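Local coordinates for T9SS C-terminal target domain-containing protein (PDB 5JVK) that probably hydrolyses O-glycosidic bonds, as an endo-acting family 39 glycoside hydrolase of a gut-dwelling Bacteroides, at residues A[135-140]-A[153-158]; A[168-173]-A[217-222]; A[294-299]-A[357-362]; A[349-354]-A[489-494]. All coordinates share one frame; numbering follows the deposited sequence.

Contact 1: A[135-140]-A[153-158]; sequences TDLAWE and EHMYQF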
# COMPACT_ATOMS: atom_id res chain seq x y z
N THR A 135 -2.43 -4.40 -10.12
CA THR A 135 -3.77 -4.82 -10.53
C THR A 135 -3.73 -6.05 -11.42
O THR A 135 -2.69 -6.43 -11.95
CB THR A 135 -4.54 -3.66 -11.20
OG1 THR A 135 -5.93 -4.01 -11.29
CG2 THR A 135 -3.99 -3.34 -12.58
N ASP A 136 -4.90 -6.67 -11.57
CA ASP A 136 -5.03 -7.96 -12.24
C ASP A 136 -5.15 -7.82 -13.75
O ASP A 136 -5.59 -6.79 -14.26
CB ASP A 136 -6.26 -8.71 -11.73
CG ASP A 136 -6.17 -9.02 -10.26
OD1 ASP A 136 -5.52 -10.02 -9.90
OD2 ASP A 136 -6.77 -8.26 -9.47
N LEU A 137 -4.73 -8.87 -14.44
CA LEU A 137 -5.01 -9.03 -15.85
C LEU A 137 -5.33 -10.50 -16.08
O LEU A 137 -4.50 -11.37 -15.83
CB LEU A 137 -3.81 -8.58 -16.69
CG LEU A 137 -3.97 -8.50 -18.22
CD1 LEU A 137 -3.94 -9.89 -18.86
CD2 LEU A 137 -5.24 -7.76 -18.61
N ALA A 138 -6.55 -10.77 -16.56
CA ALA A 138 -7.00 -12.14 -16.79
C ALA A 138 -6.51 -12.64 -18.15
O ALA A 138 -6.71 -11.96 -19.16
CB ALA A 138 -8.52 -12.21 -16.71
N TRP A 139 -5.87 -13.81 -18.15
CA TRP A 139 -5.51 -14.53 -19.37
C TRP A 139 -6.73 -14.73 -20.27
O TRP A 139 -6.67 -14.50 -21.48
CB TRP A 139 -4.87 -15.88 -18.98
CG TRP A 139 -4.44 -16.80 -20.10
CD1 TRP A 139 -4.26 -16.49 -21.42
CD2 TRP A 139 -4.08 -18.18 -19.96
NE1 TRP A 139 -3.84 -17.60 -22.11
CE2 TRP A 139 -3.72 -18.65 -21.24
CE3 TRP A 139 -4.04 -19.07 -18.88
CZ2 TRP A 139 -3.32 -19.97 -21.47
CZ3 TRP A 139 -3.65 -20.38 -19.10
CH2 TRP A 139 -3.30 -20.82 -20.39
N GLU A 140 -7.84 -15.13 -19.65
CA GLU A 140 -9.17 -15.21 -20.29
C GLU A 140 -9.52 -13.98 -21.13
O GLU A 140 -9.94 -14.11 -22.28
CB GLU A 140 -10.23 -15.43 -19.21
CG GLU A 140 -11.64 -15.74 -19.71
CD GLU A 140 -12.56 -16.22 -18.61
OE1 GLU A 140 -12.20 -17.19 -17.91
OE2 GLU A 140 -13.65 -15.62 -18.43
N GLU A 153 -9.86 -2.92 -22.28
CA GLU A 153 -9.95 -1.46 -22.11
C GLU A 153 -9.44 -0.99 -20.74
O GLU A 153 -8.78 0.05 -20.66
CB GLU A 153 -11.39 -0.98 -22.35
CG GLU A 153 -11.63 0.53 -22.22
CD GLU A 153 -10.71 1.38 -23.10
OE1 GLU A 153 -10.38 2.51 -22.69
OE2 GLU A 153 -10.32 0.92 -24.20
N HIS A 154 -9.74 -1.75 -19.69
CA HIS A 154 -9.29 -1.40 -18.34
C HIS A 154 -7.76 -1.32 -18.19
O HIS A 154 -7.27 -0.52 -17.40
CB HIS A 154 -9.92 -2.30 -17.26
CG HIS A 154 -9.49 -3.74 -17.31
ND1 HIS A 154 -8.43 -4.22 -16.58
CD2 HIS A 154 -9.99 -4.80 -17.99
CE1 HIS A 154 -8.28 -5.51 -16.81
NE2 HIS A 154 -9.22 -5.89 -17.66
N MET A 155 -7.02 -2.10 -18.98
CA MET A 155 -5.55 -2.04 -18.97
C MET A 155 -4.99 -0.71 -19.46
O MET A 155 -4.09 -0.15 -18.83
CB MET A 155 -4.94 -3.18 -19.79
CG MET A 155 -4.85 -4.50 -19.04
SD MET A 155 -3.77 -4.45 -17.60
CE MET A 155 -2.19 -4.14 -18.38
N TYR A 156 -5.51 -0.22 -20.59
CA TYR A 156 -5.13 1.11 -21.10
C TYR A 156 -5.51 2.22 -20.12
O TYR A 156 -4.75 3.17 -19.94
CB TYR A 156 -5.78 1.38 -22.48
CG TYR A 156 -5.24 0.52 -23.61
CD1 TYR A 156 -3.89 0.55 -23.96
CD2 TYR A 156 -6.09 -0.31 -24.36
CE1 TYR A 156 -3.40 -0.22 -25.00
CE2 TYR A 156 -5.61 -1.09 -25.40
CZ TYR A 156 -4.26 -1.04 -25.72
OH TYR A 156 -3.77 -1.80 -26.75
N GLN A 157 -6.68 2.09 -19.49
CA GLN A 157 -7.14 3.03 -18.45
C GLN A 157 -6.20 3.06 -17.24
O GLN A 157 -5.80 4.15 -16.80
CB GLN A 157 -8.57 2.69 -17.99
CG GLN A 157 -9.65 3.02 -19.02
CD GLN A 157 -11.04 2.62 -18.54
OE1 GLN A 157 -11.35 1.43 -18.43
NE2 GLN A 157 -11.89 3.61 -18.28
N PHE A 158 -5.86 1.88 -16.72
CA PHE A 158 -4.92 1.74 -15.59
C PHE A 158 -3.55 2.35 -15.88
O PHE A 158 -3.03 3.14 -15.08
CB PHE A 158 -4.74 0.27 -15.17
CG PHE A 158 -5.62 -0.16 -14.03
CD1 PHE A 158 -6.66 -1.07 -14.21
CD2 PHE A 158 -5.41 0.35 -12.75
CE1 PHE A 158 -7.47 -1.46 -13.15
CE2 PHE A 158 -6.22 -0.03 -11.69
CZ PHE A 158 -7.25 -0.94 -11.89
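Methyl CG2 of Thr-135 sits squarely over the ring of Phe-158, 3.7 Å from its centroid and only 6° off the ring normal, a CH-pi contact between side chains that approach from opposite directions. The hydroxyl lies by the far end of the same ring, with OG1 3.4 Å from Phe-158 CZ, but its hydrogen bond goes to Val-110 O. Two residues on, Leu-137 and Met-155 cross at about a right angle, CD2 of Leu-137 pressing on Met-155 CG at 3.3 Å. Bends at chi2 and chi3 (both -64°) curl the methionine, which leaves SD beside the same leucine methyl. His-154 turns a ring edge to the strand, its CE1 3.9 Å from Asp-136 O. The two elements are barrel strand 132-138 of the (β/α)8 fold and the longer helix 153-164 that comes after it in the chain, nearly antiparallel at 152° with axes 9.8 Å apart. Further out, Tyr-118 of helix 118-127 stacks edge-to-face with Phe-158 and Phe-122 touches it, while Leu-137 and Met-155 both rest on Ile-171 of the next strand. With an alanine in place of Phe-158, the Thr-135 methyl would probably face a gap and Tyr-118 would lose its stacking partner.

Contact 2: A[168-173]-A[217-222]; sequences KPLIVF and EWELWN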
# COMPACT_ATOMS: atom_id res chain seq x y z
N LYS A 168 4.51 3.70 -11.42
CA LYS A 168 4.91 2.50 -12.18
C LYS A 168 3.92 1.36 -11.90
O LYS A 168 3.89 0.85 -10.77
CB LYS A 168 6.31 2.05 -11.78
CG LYS A 168 7.42 3.00 -12.19
CD LYS A 168 8.78 2.37 -11.93
CE LYS A 168 9.90 3.39 -12.04
NZ LYS A 168 11.20 2.84 -11.55
N PRO A 169 3.13 0.94 -12.91
CA PRO A 169 2.19 -0.15 -12.65
C PRO A 169 2.85 -1.53 -12.70
O PRO A 169 3.69 -1.78 -13.56
CB PRO A 169 1.14 -0.00 -13.76
CG PRO A 169 1.75 0.89 -14.79
CD PRO A 169 3.10 1.34 -14.32
N LEU A 170 2.47 -2.39 -11.76
CA LEU A 170 2.85 -3.81 -11.73
C LEU A 170 1.59 -4.61 -12.04
O LEU A 170 0.54 -4.35 -11.48
CB LEU A 170 3.40 -4.17 -10.35
CG LEU A 170 3.93 -5.60 -10.11
CD1 LEU A 170 5.07 -5.58 -9.10
CD2 LEU A 170 2.84 -6.56 -9.64
N ILE A 171 1.70 -5.60 -12.94
CA ILE A 171 0.53 -6.34 -13.42
C ILE A 171 0.66 -7.83 -13.09
O ILE A 171 1.64 -8.47 -13.47
CB ILE A 171 0.34 -6.17 -14.95
CG1 ILE A 171 0.22 -4.69 -15.33
CG2 ILE A 171 -0.88 -6.95 -15.45
CD1 ILE A 171 -1.02 -3.98 -14.83
N VAL A 172 -0.34 -8.36 -12.38
CA VAL A 172 -0.40 -9.79 -12.07
C VAL A 172 -1.26 -10.51 -13.12
O VAL A 172 -2.46 -10.27 -13.22
CB VAL A 172 -0.82 -10.09 -10.60
CG1 VAL A 172 -2.25 -9.65 -10.28
CG2 VAL A 172 -0.64 -11.57 -10.28
N PHE A 173 -0.61 -11.37 -13.90
CA PHE A 173 -1.22 -12.07 -15.03
C PHE A 173 -1.57 -13.50 -14.64
O PHE A 173 -0.71 -14.22 -14.15
CB PHE A 173 -0.24 -12.10 -16.21
CG PHE A 173 -0.76 -12.80 -17.43
CD1 PHE A 173 -1.51 -12.11 -18.36
CD2 PHE A 173 -0.51 -14.15 -17.65
CE1 PHE A 173 -2.01 -12.73 -19.49
CE2 PHE A 173 -1.00 -14.79 -18.78
CZ PHE A 173 -1.75 -14.08 -19.71
N GLU A 217 7.14 -4.45 -14.64
CA GLU A 217 6.97 -5.49 -13.62
C GLU A 217 5.75 -6.35 -13.92
O GLU A 217 4.62 -5.86 -13.91
CB GLU A 217 6.83 -4.87 -12.22
CG GLU A 217 8.09 -4.23 -11.67
CD GLU A 217 8.36 -2.83 -12.21
OE1 GLU A 217 7.44 -1.99 -12.17
OE2 GLU A 217 9.48 -2.58 -12.69
N TRP A 218 5.99 -7.64 -14.19
CA TRP A 218 4.94 -8.60 -14.52
C TRP A 218 5.02 -9.78 -13.56
O TRP A 218 6.07 -10.41 -13.44
CB TRP A 218 5.11 -9.09 -15.96
CG TRP A 218 4.86 -8.03 -16.99
CD1 TRP A 218 5.79 -7.20 -17.55
CD2 TRP A 218 3.60 -7.70 -17.60
NE1 TRP A 218 5.18 -6.37 -18.47
CE2 TRP A 218 3.85 -6.66 -18.52
CE3 TRP A 218 2.30 -8.19 -17.46
CZ2 TRP A 218 2.83 -6.08 -19.30
CZ3 TRP A 218 1.28 -7.62 -18.24
CH2 TRP A 218 1.55 -6.58 -19.14
N GLU A 219 3.90 -10.08 -12.90
CA GLU A 219 3.82 -11.13 -11.89
C GLU A 219 3.01 -12.30 -12.45
O GLU A 219 1.87 -12.12 -12.84
CB GLU A 219 3.17 -10.58 -10.62
CG GLU A 219 3.20 -11.52 -9.41
CD GLU A 219 2.55 -10.91 -8.17
OE1 GLU A 219 1.77 -9.94 -8.30
OE2 GLU A 219 2.82 -11.41 -7.06
N LEU A 220 3.62 -13.48 -12.49
CA LEU A 220 2.98 -14.66 -13.07
C LEU A 220 2.09 -15.34 -12.02
O LEU A 220 2.58 -16.03 -11.12
CB LEU A 220 4.04 -15.61 -13.65
CG LEU A 220 3.61 -16.79 -14.55
CD1 LEU A 220 2.83 -17.85 -13.79
CD2 LEU A 220 2.81 -16.31 -15.76
N TRP A 221 0.78 -15.13 -12.16
CA TRP A 221 -0.27 -15.80 -11.38
C TRP A 221 -0.40 -15.25 -9.96
O TRP A 221 0.60 -14.95 -9.31
CB TRP A 221 -0.08 -17.34 -11.36
CG TRP A 221 -1.35 -18.10 -11.58
CD1 TRP A 221 -2.24 -18.50 -10.63
CD2 TRP A 221 -1.87 -18.53 -12.84
NE1 TRP A 221 -3.29 -19.17 -11.22
CE2 TRP A 221 -3.09 -19.21 -12.57
CE3 TRP A 221 -1.43 -18.42 -14.16
CZ2 TRP A 221 -3.87 -19.77 -13.58
CZ3 TRP A 221 -2.21 -18.98 -15.17
CH2 TRP A 221 -3.42 -19.64 -14.88
N ASN A 222 -1.64 -15.10 -9.50
CA ASN A 222 -1.93 -14.64 -8.14
C ASN A 222 -2.27 -15.82 -7.23
O ASN A 222 -3.29 -16.48 -7.42
CB ASN A 222 -3.09 -13.65 -8.15
CG ASN A 222 -3.39 -13.10 -6.77
OD1 ASN A 222 -2.64 -12.29 -6.24
ND2 ASN A 222 -4.48 -13.56 -6.17
O HOH W 1 5.72 -1.33 -9.85
O HOH W 2 10.47 -0.33 -11.29
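Glu-219 runs out alongside Val-172 because its CG is anti to the backbone N (chi1 -172°) and the chain stays extended to the carboxylate; Val-172 CG2, also anti to its own N, lies against it, with OE1 of Glu-219 3.5 Å from Val-172 CB. On the same face of the sheet Leu-170 crosses Glu-217 at about a right angle, its CD1 3.7 Å from Glu-217 CB. Three backbone bonds zip the strands together in parallel: Ile-171 N to Glu-217 O (3.1 Å), Glu-219 N to Ile-171 O (2.8 Å) and Phe-173 N to Glu-219 O (2.8 Å). A more bent one joins Trp-221 N to Phe-173 O where the 217-222 segment leaves the sheet. These are neighbouring strands of the (β/α)8 barrel. Leu-170, Val-172, Glu-217 and Glu-219 point into its interior, where the buried carboxylate of Glu-219 meets Arg-134, Ser-286 and Thr-339. Ile-171, Phe-173 and Trp-218 lie on the outer side, where Phe-173 and Trp-218 pack on helix 194-211 and Ile-171 meets Met-155 of helix 153-164; Ile-171 CG2 comes within 3.6 Å of Trp-218 CZ3, and its CG1 lies over one indole face near the rim. Asn-222 sits where clan GH-A enzymes place the asparagine before the acid/base glutamate, consistent with a role at the active site; its OD1 is bonded to Arg-134 and its CB touches Val-172 CG2. At the other end, one water links Lys-168 O to OE1 of Glu-217, and a second lies between Lys-168 NZ and Glu-217 OE2, the two charged atoms being 5.8 Å apart.

Contact 3: A[294-299]-A[357-362]; sequences NTPDFG and LARTYL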
# COMPACT_ATOMS: atom_id res chain seq x y z
N ASN A 294 -2.22 -9.32 13.82
CA ASN A 294 -1.11 -9.03 14.74
C ASN A 294 -0.26 -7.86 14.25
O ASN A 294 -0.39 -7.44 13.10
CB ASN A 294 -0.21 -10.27 14.90
CG ASN A 294 -0.98 -11.49 15.32
OD1 ASN A 294 -1.10 -12.46 14.57
ND2 ASN A 294 -1.53 -11.46 16.52
N THR A 295 0.61 -7.37 15.12
CA THR A 295 1.53 -6.28 14.76
C THR A 295 2.53 -6.73 13.68
O THR A 295 2.81 -7.93 13.57
CB THR A 295 2.35 -5.77 15.96
OG1 THR A 295 3.20 -6.82 16.45
CG2 THR A 295 1.46 -5.27 17.09
N PRO A 296 3.06 -5.79 12.89
CA PRO A 296 4.19 -6.12 12.03
C PRO A 296 5.50 -6.30 12.80
O PRO A 296 6.41 -6.93 12.28
CB PRO A 296 4.28 -4.91 11.10
CG PRO A 296 3.75 -3.78 11.91
CD PRO A 296 2.65 -4.37 12.75
N ASP A 297 5.59 -5.75 14.01
CA ASP A 297 6.77 -5.87 14.86
C ASP A 297 7.01 -7.32 15.27
O ASP A 297 8.10 -7.86 15.06
CB ASP A 297 6.63 -5.02 16.13
CG ASP A 297 6.42 -3.54 15.84
OD1 ASP A 297 7.25 -2.71 16.28
OD2 ASP A 297 5.41 -3.21 15.18
N PHE A 298 5.98 -7.94 15.86
CA PHE A 298 6.08 -9.29 16.43
C PHE A 298 5.35 -10.39 15.64
O PHE A 298 5.75 -11.55 15.72
CB PHE A 298 5.56 -9.29 17.87
CG PHE A 298 6.22 -8.28 18.76
CD1 PHE A 298 7.61 -8.09 18.74
CD2 PHE A 298 5.46 -7.54 19.66
CE1 PHE A 298 8.21 -7.16 19.59
CE2 PHE A 298 6.06 -6.61 20.51
CZ PHE A 298 7.43 -6.42 20.47
N GLY A 299 4.29 -10.04 14.91
CA GLY A 299 3.60 -10.99 14.03
C GLY A 299 3.06 -12.23 14.72
O GLY A 299 2.44 -12.13 15.79
N LEU A 357 0.07 0.17 9.14
CA LEU A 357 0.50 0.61 7.81
C LEU A 357 1.80 1.40 7.89
O LEU A 357 2.76 1.10 7.19
CB LEU A 357 -0.59 1.45 7.13
CG LEU A 357 -0.36 1.84 5.66
CD1 LEU A 357 -1.69 1.93 4.92
CD2 LEU A 357 0.41 3.15 5.49
N ALA A 358 1.82 2.42 8.75
CA ALA A 358 3.02 3.24 8.95
C ALA A 358 4.20 2.40 9.42
O ALA A 358 5.31 2.54 8.92
CB ALA A 358 2.74 4.36 9.94
N ARG A 359 3.93 1.53 10.39
CA ARG A 359 4.95 0.65 10.95
C ARG A 359 5.51 -0.36 9.95
O ARG A 359 6.71 -0.65 9.97
CB ARG A 359 4.42 -0.05 12.22
CG ARG A 359 4.51 0.85 13.43
CD ARG A 359 3.50 0.58 14.53
NE ARG A 359 3.64 -0.73 15.16
CZ ARG A 359 3.00 -1.11 16.26
NH1 ARG A 359 2.16 -0.29 16.90
NH2 ARG A 359 3.19 -2.33 16.75
N THR A 360 4.65 -0.86 9.05
CA THR A 360 5.10 -1.74 7.96
C THR A 360 6.16 -1.06 7.08
O THR A 360 7.21 -1.64 6.83
CB THR A 360 3.92 -2.19 7.07
OG1 THR A 360 3.04 -3.02 7.83
CG2 THR A 360 4.40 -2.98 5.84
N TYR A 361 5.86 0.15 6.62
CA TYR A 361 6.78 0.85 5.71
C TYR A 361 8.03 1.38 6.42
O TYR A 361 9.11 1.41 5.82
CB TYR A 361 6.04 1.97 4.95
CG TYR A 361 5.06 1.42 3.95
CD1 TYR A 361 5.50 0.71 2.83
CD2 TYR A 361 3.68 1.59 4.11
CE1 TYR A 361 4.61 0.20 1.91
CE2 TYR A 361 2.78 1.08 3.18
CZ TYR A 361 3.25 0.38 2.08
OH TYR A 361 2.38 -0.13 1.15
N LEU A 362 7.89 1.76 7.69
CA LEU A 362 9.03 2.16 8.51
C LEU A 362 9.95 0.97 8.80
O LEU A 362 11.17 1.09 8.66
CB LEU A 362 8.57 2.82 9.81
CG LEU A 362 7.93 4.20 9.62
CD1 LEU A 362 7.12 4.60 10.84
CD2 LEU A 362 8.97 5.27 9.31
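Asp-297 and Arg-359 form a salt bridge that ties the loop after barrel strand 284-287 to helix 350-366, a helix on the outside of the (β/α)8 barrel. The grip is side-on but converges on one oxygen: NH2 and NE of Arg-359 lie 2.9 and 3.0 Å from Asp-297 OD2. Both nitrogens come from the same face of the carboxylate, NH2 well above its plane and NE closer to it on the syn side, and OD2 lies in the guanidinium plane although the carboxylate and guanidinium planes are 84° apart. The arginine reaches this position through a bend at chi3 (64°). Its NH1 is bonded to Ile-491 O, and Asp-297 OD1 meets Lys-430 and Trp-446, so the carboxylate has two cationic partners, and neutral groups take up further bonds of both side chains. With an alanine in place of Asp-297, Arg-359 and Lys-430 would probably lose their shared counter-charge and the guanidinium would be freer to turn. Around the bridge the packing is close: Thr-295 CG2 lies 3.4 Å from Arg-359 NH2, and the Pro-296 ring crosses the Arg-359 side chain at about a right angle, CG 3.8 Å from Arg-359 CB. It slackens toward Thr-360, whose OG1 is 4.0 Å from Pro-296 CB and is hydrogen-bonded to Tyr-356 O instead. Beyond Asp-297 lies the solvent side: the ring of Phe-298 is exposed and does not touch the helix segment. An ST motif holds that turn locally: Phe-298 N donates to Thr-295 OG1 at 3.1 Å.

Contact 4: A[349-354]-A[489-494]; sequences LDIEQA and LSILPQ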
# COMPACT_ATOMS: atom_id res chain seq x y z
N LEU A 349 -9.05 -2.46 14.75
CA LEU A 349 -9.61 -1.11 14.80
C LEU A 349 -9.07 -0.32 13.61
O LEU A 349 -8.01 -0.66 13.08
CB LEU A 349 -9.19 -0.41 16.10
CG LEU A 349 -9.60 -1.02 17.44
CD1 LEU A 349 -8.83 -0.36 18.58
CD2 LEU A 349 -11.10 -0.89 17.65
N ASP A 350 -9.79 0.72 13.19
CA ASP A 350 -9.31 1.61 12.12
C ASP A 350 -7.94 2.20 12.46
O ASP A 350 -7.08 2.31 11.60
CB ASP A 350 -10.30 2.76 11.86
CG ASP A 350 -11.49 2.36 10.99
OD1 ASP A 350 -11.44 1.31 10.31
OD2 ASP A 350 -12.47 3.13 10.97
N ILE A 351 -7.77 2.59 13.72
CA ILE A 351 -6.53 3.22 14.17
C ILE A 351 -5.36 2.23 14.22
O ILE A 351 -4.20 2.62 14.01
CB ILE A 351 -6.73 3.96 15.53
CG1 ILE A 351 -5.65 5.03 15.72
CG2 ILE A 351 -6.75 3.00 16.71
CD1 ILE A 351 -5.76 6.21 14.77
N GLU A 352 -5.65 0.95 14.49
CA GLU A 352 -4.64 -0.11 14.42
C GLU A 352 -4.18 -0.33 12.98
O GLU A 352 -2.97 -0.42 12.73
CB GLU A 352 -5.17 -1.42 15.03
CG GLU A 352 -5.27 -1.38 16.55
CD GLU A 352 -5.96 -2.59 17.17
OE1 GLU A 352 -6.66 -3.34 16.46
OE2 GLU A 352 -5.80 -2.79 18.39
N GLN A 353 -5.13 -0.39 12.04
CA GLN A 353 -4.83 -0.49 10.61
C GLN A 353 -3.89 0.64 10.14
O GLN A 353 -2.95 0.40 9.39
CB GLN A 353 -6.12 -0.47 9.77
CG GLN A 353 -5.92 -0.89 8.31
CD GLN A 353 -7.01 -0.39 7.36
OE1 GLN A 353 -7.58 0.68 7.54
NE2 GLN A 353 -7.29 -1.18 6.31
N ALA A 354 -4.17 1.86 10.60
CA ALA A 354 -3.34 3.01 10.29
C ALA A 354 -1.95 2.88 10.91
O ALA A 354 -0.94 3.03 10.22
CB ALA A 354 -4.01 4.29 10.79
N LEU A 489 4.56 7.82 23.83
CA LEU A 489 4.44 6.88 22.72
C LEU A 489 3.06 6.24 22.66
O LEU A 489 2.46 5.93 23.70
CB LEU A 489 5.50 5.78 22.83
CG LEU A 489 6.97 6.20 22.90
CD1 LEU A 489 7.86 4.97 22.89
CD2 LEU A 489 7.35 7.14 21.76
N SER A 490 2.57 6.06 21.44
CA SER A 490 1.39 5.24 21.16
C SER A 490 1.74 4.20 20.10
O SER A 490 2.87 4.17 19.59
CB SER A 490 0.23 6.12 20.68
OG SER A 490 0.45 6.62 19.37
N ILE A 491 0.77 3.37 19.77
CA ILE A 491 0.89 2.44 18.64
C ILE A 491 1.14 3.18 17.31
O ILE A 491 1.82 2.65 16.44
CB ILE A 491 -0.33 1.48 18.52
CG1 ILE A 491 -1.65 2.23 18.25
CG2 ILE A 491 -0.46 0.62 19.77
CD1 ILE A 491 -2.82 1.32 17.96
N LEU A 492 0.60 4.39 17.19
CA LEU A 492 0.79 5.24 16.02
C LEU A 492 2.16 5.91 16.08
O LEU A 492 2.45 6.61 17.05
CB LEU A 492 -0.29 6.31 15.97
CG LEU A 492 -1.74 5.81 15.88
CD1 LEU A 492 -2.71 6.80 16.51
CD2 LEU A 492 -2.10 5.52 14.43
N PRO A 493 3.02 5.70 15.06
CA PRO A 493 4.33 6.35 15.12
C PRO A 493 4.29 7.87 15.10
O PRO A 493 3.43 8.46 14.43
CB PRO A 493 5.04 5.83 13.86
CG PRO A 493 4.37 4.54 13.55
CD PRO A 493 2.94 4.75 13.93
N GLN A 494 5.20 8.48 15.85
CA GLN A 494 5.46 9.92 15.77
C GLN A 494 6.88 10.11 15.28
O GLN A 494 7.68 9.17 15.29
CB GLN A 494 5.23 10.60 17.12
CG GLN A 494 6.25 10.28 18.20
CD GLN A 494 5.76 10.65 19.59
OE1 GLN A 494 6.24 11.60 20.19
NE2 GLN A 494 4.79 9.89 20.09
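Ile-491 reaches toward the first turns of helix 350-366, its CD1 ending 3.9 Å from Glu-352 CG and 4.5 Å from Ile-351 CG2. CG1, which carries CD1, is wedged between the backbone N and carbonyl carbon (chi1 63°), and an extended chi2 sends its tip obliquely across the aliphatic part of Glu-352. That glutamate has its polar end turned elsewhere: OE1 accepts a bond from Leu-349 N at 3.1 Å, at the start of the helix. The next residue, Leu-492, makes the closer contact. Its side chain crosses Ile-351 at about a right angle, with CD1 3.5 Å from Ile-351 CG1 and CD2 3.7 Å from Ile-351 CD1. CD2 also approaches Ala-354 CB at 4.3 Å, one turn along the helix, while Trp-471 touches the leucine from outside the two segments and Tyr-45 touches Ile-351. Pro-493 then leads the chain toward strand 494-498, its ring lying against Leu-362 and Trp-446. The loop between strands 484-489 and 494-498 belongs to the β-rich C-terminal region, and here it docks on an outer helix of the barrel. No hydrogen bond links the two segments, so the fit between them rests on apolar carbon contacts; a directional bond between loop and helix comes from just outside, Arg-359 NH1 to Ile-491 O.

Contacts 1 and 2 are consecutive parts of the barrel, with centres 10 Å apart; strands 132-138 and 168-174 are neighbours, and Leu-137 N lies 2.9 Å from Val-172 O, a probable hydrogen bond. Both border the probable active-site cleft: glycerol, probably from the crystallisation liquor, is hydrogen-bonded to Asp-136, and bound glycerol also lies about 4 Å from the side chain of Asn-222. Contacts 3 and 4 share helix 350-366, their centres also 10 Å apart, and meet through Arg-359 and the chain around Ile-491 and Pro-493. The pairs are separate: centres are 31 Å apart for contacts 1 and 3 and 34 Å for contacts 1 and 4, on opposite sides of the chain's centre.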